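Local coordinates for protein ammonium transporter (Kuenenia stuttgartiensis, PDB 6EU6) that probably senses extracellular ammonium through an Amt-type membrane domain and passes the signal across the membrane by way of a histidine kinase, at residues 102-110 against 169-177. Sequence-based numbering, arbitrary orientation.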
loop_
_atom_site.group_PDB
_atom_site.type_symbol
_atom_site.label_atom_id
_atom_site.label_comp_id
_atom_site.label_asym_id
_atom_site.label_seq_id
_atom_site.Cartn_x
_atom_site.Cartn_y
_atom_site.Cartn_z
ATOM N N VAL A 102 9.092 14.196 2.414
ATOM C CA VAL A 102 7.754 13.744 2.095
ATOM C C VAL A 102 6.682 14.607 2.829
ATOM O O VAL A 102 5.567 14.747 2.348
ATOM C CB VAL A 102 7.567 12.220 2.295
ATOM C CG1 VAL A 102 8.507 11.464 1.350
ATOM C CG2 VAL A 102 7.803 11.769 3.711
ATOM N N PHE A 103 6.995 15.134 4.019
ATOM C CA PHE A 103 6.139 16.209 4.596
ATOM C C PHE A 103 5.935 17.391 3.640
ATOM O O PHE A 103 4.825 17.853 3.412
ATOM C CB PHE A 103 6.705 16.647 5.969
ATOM C CG PHE A 103 6.230 15.816 7.120
ATOM C CD1 PHE A 103 6.070 14.453 6.991
ATOM C CD2 PHE A 103 6.015 16.387 8.347
ATOM C CE1 PHE A 103 5.632 13.682 8.043
ATOM C CE2 PHE A 103 5.512 15.628 9.389
ATOM C CZ PHE A 103 5.353 14.274 9.249
ATOM N N ALA A 104 7.021 17.871 3.036
ATOM C CA ALA A 104 6.938 18.981 2.120
ATOM C C ALA A 104 6.079 18.592 0.905
ATOM O O ALA A 104 5.290 19.413 0.451
ATOM C CB ALA A 104 8.323 19.462 1.640
ATOM N N SER A 105 6.237 17.364 0.389
ATOM C CA SER A 105 5.434 16.934 -0.701
ATOM C C SER A 105 3.943 16.900 -0.364
ATOM O O SER A 105 3.093 17.063 -1.278
ATOM C CB SER A 105 5.888 15.558 -1.169
ATOM O OG SER A 105 7.236 15.677 -1.656
ATOM N N THR A 106 3.649 16.527 0.861
ATOM C CA THR A 106 2.247 16.566 1.390
ATOM C C THR A 106 1.676 17.995 1.348
ATOM O O THR A 106 0.605 18.262 0.866
ATOM C CB THR A 106 2.173 15.980 2.789
ATOM O OG1 THR A 106 2.803 14.704 2.796
ATOM C CG2 THR A 106 0.776 15.784 3.230
ATOM N N ALA A 107 2.432 18.910 1.889
ATOM C CA ALA A 107 2.009 20.327 1.934
ATOM C C ALA A 107 1.742 20.838 0.540
ATOM O O ALA A 107 0.754 21.474 0.276
ATOM C CB ALA A 107 3.092 21.152 2.614
ATOM N N ALA A 108 2.577 20.440 -0.394
ATOM C CA ALA A 108 2.456 21.033 -1.707
ATOM C C ALA A 108 1.350 20.444 -2.551
ATOM O O ALA A 108 0.792 21.114 -3.429
ATOM C CB ALA A 108 3.799 20.834 -2.408
ATOM N N THR A 109 1.040 19.158 -2.336
ATOM C CA THR A 109 0.115 18.480 -3.204
ATOM C C THR A 109 -1.336 18.840 -2.893
ATOM O O THR A 109 -2.229 18.631 -3.750
ATOM C CB THR A 109 0.330 16.958 -3.214
ATOM O OG1 THR A 109 -0.341 16.436 -4.341
ATOM C CG2 THR A 109 -0.243 16.282 -2.010
ATOM N N ILE A 110 -1.583 19.365 -1.693
ATOM C CA ILE A 110 -2.894 19.883 -1.332
ATOM C C ILE A 110 -3.455 20.818 -2.441
ATOM O O ILE A 110 -4.645 20.773 -2.812
ATOM C CB ILE A 110 -2.820 20.650 0.015
ATOM C CG1 ILE A 110 -2.551 19.619 1.117
ATOM C CG2 ILE A 110 -4.126 21.389 0.321
ATOM C CD1 ILE A 110 -1.997 20.127 2.450
ATOM N N VAL A 169 1.743 23.343 10.129
ATOM C CA VAL A 169 2.972 23.458 9.336
ATOM C C VAL A 169 2.796 22.808 7.941
ATOM O O VAL A 169 3.221 23.371 6.923
ATOM C CB VAL A 169 4.130 22.825 10.086
ATOM C CG1 VAL A 169 5.426 22.804 9.219
ATOM C CG2 VAL A 169 4.440 23.645 11.325
ATOM N N VAL A 170 2.143 21.649 7.899
ATOM C CA VAL A 170 1.814 20.989 6.648
ATOM C C VAL A 170 0.422 21.392 6.134
ATOM O O VAL A 170 0.262 21.905 5.036
ATOM C CB VAL A 170 1.974 19.464 6.798
ATOM C CG1 VAL A 170 1.531 18.731 5.513
ATOM C CG2 VAL A 170 3.471 19.141 7.045
ATOM N N HIS A 171 -0.617 21.105 6.909
ATOM C CA HIS A 171 -1.929 21.054 6.381
ATOM C C HIS A 171 -2.527 22.447 6.224
ATOM O O HIS A 171 -3.003 22.805 5.171
ATOM C CB HIS A 171 -2.721 20.115 7.298
ATOM C CG HIS A 171 -2.287 18.687 7.112
ATOM N ND1 HIS A 171 -2.494 17.992 5.944
ATOM C CD2 HIS A 171 -1.660 17.837 7.948
ATOM C CE1 HIS A 171 -2.013 16.776 6.065
ATOM N NE2 HIS A 171 -1.462 16.670 7.255
ATOM N N SER A 172 -2.548 23.250 7.281
ATOM C CA SER A 172 -3.090 24.640 7.105
ATOM C C SER A 172 -2.280 25.442 6.124
ATOM O O SER A 172 -2.835 26.132 5.228
ATOM C CB SER A 172 -3.267 25.368 8.428
ATOM O OG SER A 172 -4.256 24.694 9.179
ATOM N N ILE A 173 -0.970 25.333 6.212
ATOM C CA ILE A 173 -0.133 26.052 5.255
ATOM C C ILE A 173 -0.464 25.695 3.818
ATOM O O ILE A 173 -0.652 26.566 2.969
ATOM C CB ILE A 173 1.353 25.767 5.563
ATOM C CG1 ILE A 173 1.751 26.532 6.847
ATOM C CG2 ILE A 173 2.256 26.166 4.385
ATOM C CD1 ILE A 173 1.989 28.050 6.666
ATOM N N GLY A 174 -0.494 24.397 3.510
ATOM C CA GLY A 174 -0.894 23.972 2.188
ATOM C C GLY A 174 -2.323 24.346 1.828
ATOM O O GLY A 174 -2.583 24.718 0.683
ATOM N N GLY A 175 -3.243 24.286 2.808
ATOM C CA GLY A 175 -4.650 24.541 2.561
ATOM C C GLY A 175 -4.909 26.049 2.248
ATOM O O GLY A 175 -5.709 26.351 1.380
ATOM N N TRP A 176 -4.233 26.964 2.952
ATOM C CA TRP A 176 -4.381 28.415 2.699
ATOM C C TRP A 176 -3.747 28.837 1.365
ATOM O O TRP A 176 -4.280 29.695 0.639
ATOM C CB TRP A 176 -3.806 29.250 3.878
ATOM C CG TRP A 176 -4.436 28.967 5.202
ATOM C CD1 TRP A 176 -3.788 28.873 6.400
ATOM C CD2 TRP A 176 -5.813 28.682 5.484
ATOM N NE1 TRP A 176 -4.662 28.558 7.382
ATOM C CE2 TRP A 176 -5.913 28.477 6.878
ATOM C CE3 TRP A 176 -6.987 28.670 4.727
ATOM C CZ2 TRP A 176 -7.097 28.175 7.500
ATOM C CZ3 TRP A 176 -8.174 28.396 5.363
ATOM C CH2 TRP A 176 -8.212 28.136 6.724
ATOM N N PHE A 177 -2.646 28.191 0.991
ATOM C CA PHE A 177 -2.092 28.374 -0.332
ATOM C C PHE A 177 -3.056 27.905 -1.404
ATOM O O PHE A 177 -3.302 28.615 -2.381
ATOM C CB PHE A 177 -0.768 27.628 -0.435
ATOM C CG PHE A 177 0.004 27.930 -1.692
ATOM C CD1 PHE A 177 0.491 29.210 -1.951
ATOM C CD2 PHE A 177 0.232 26.924 -2.646
ATOM C CE1 PHE A 177 1.186 29.489 -3.141
ATOM C CE2 PHE A 177 0.954 27.195 -3.798
ATOM C CZ PHE A 177 1.409 28.494 -4.060
HETATM O O HOH W 1 -0.847 23.511 -1.317
#
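Val170 overlaps the flank of helix 93-114 with both of its methyls: CG1 packs 3.8 Å from Thr106 CG2, while CG2 meets Phe103 CD2 with the two side chains crossing at about a right angle. The setting is the helical bundle of the Amt fold, where helices 93-114 and 167-185 run side by side, their segments 102-110 and 169-177 inclined at 28°, near the centre of the subunit. A chi1 of 176° carries Val170 CG1 to the side opposite the backbone N, which also places this methyl over the centre of the His171 imidazole, 3.9 Å above the plane. His171 ND1 is hydrogen-bonded to ND1 of His326, and the two form the twin-histidine pair characteristic of Amt pores. Thr106 turns OG1 back to Val102 O (2.8 Å), which takes this bond and that of Thr106 N from opposite faces of its carbonyl plane, leaving CG2 to meet Val170 and His171 CE1. Replacing Thr106 with a glycine would probably open a gap beside Val170 CG1 and the imidazole and leave Val102 O with one bond fewer. Further along, Gly174 permits close approach, its CA lying 4.7 Å from Ala107 CA. Ile110 CG2 rests 3.7 Å from Gly174 O, and one water donates to both Ala107 O (3.0 Å) and Gly174 O (2.9 Å).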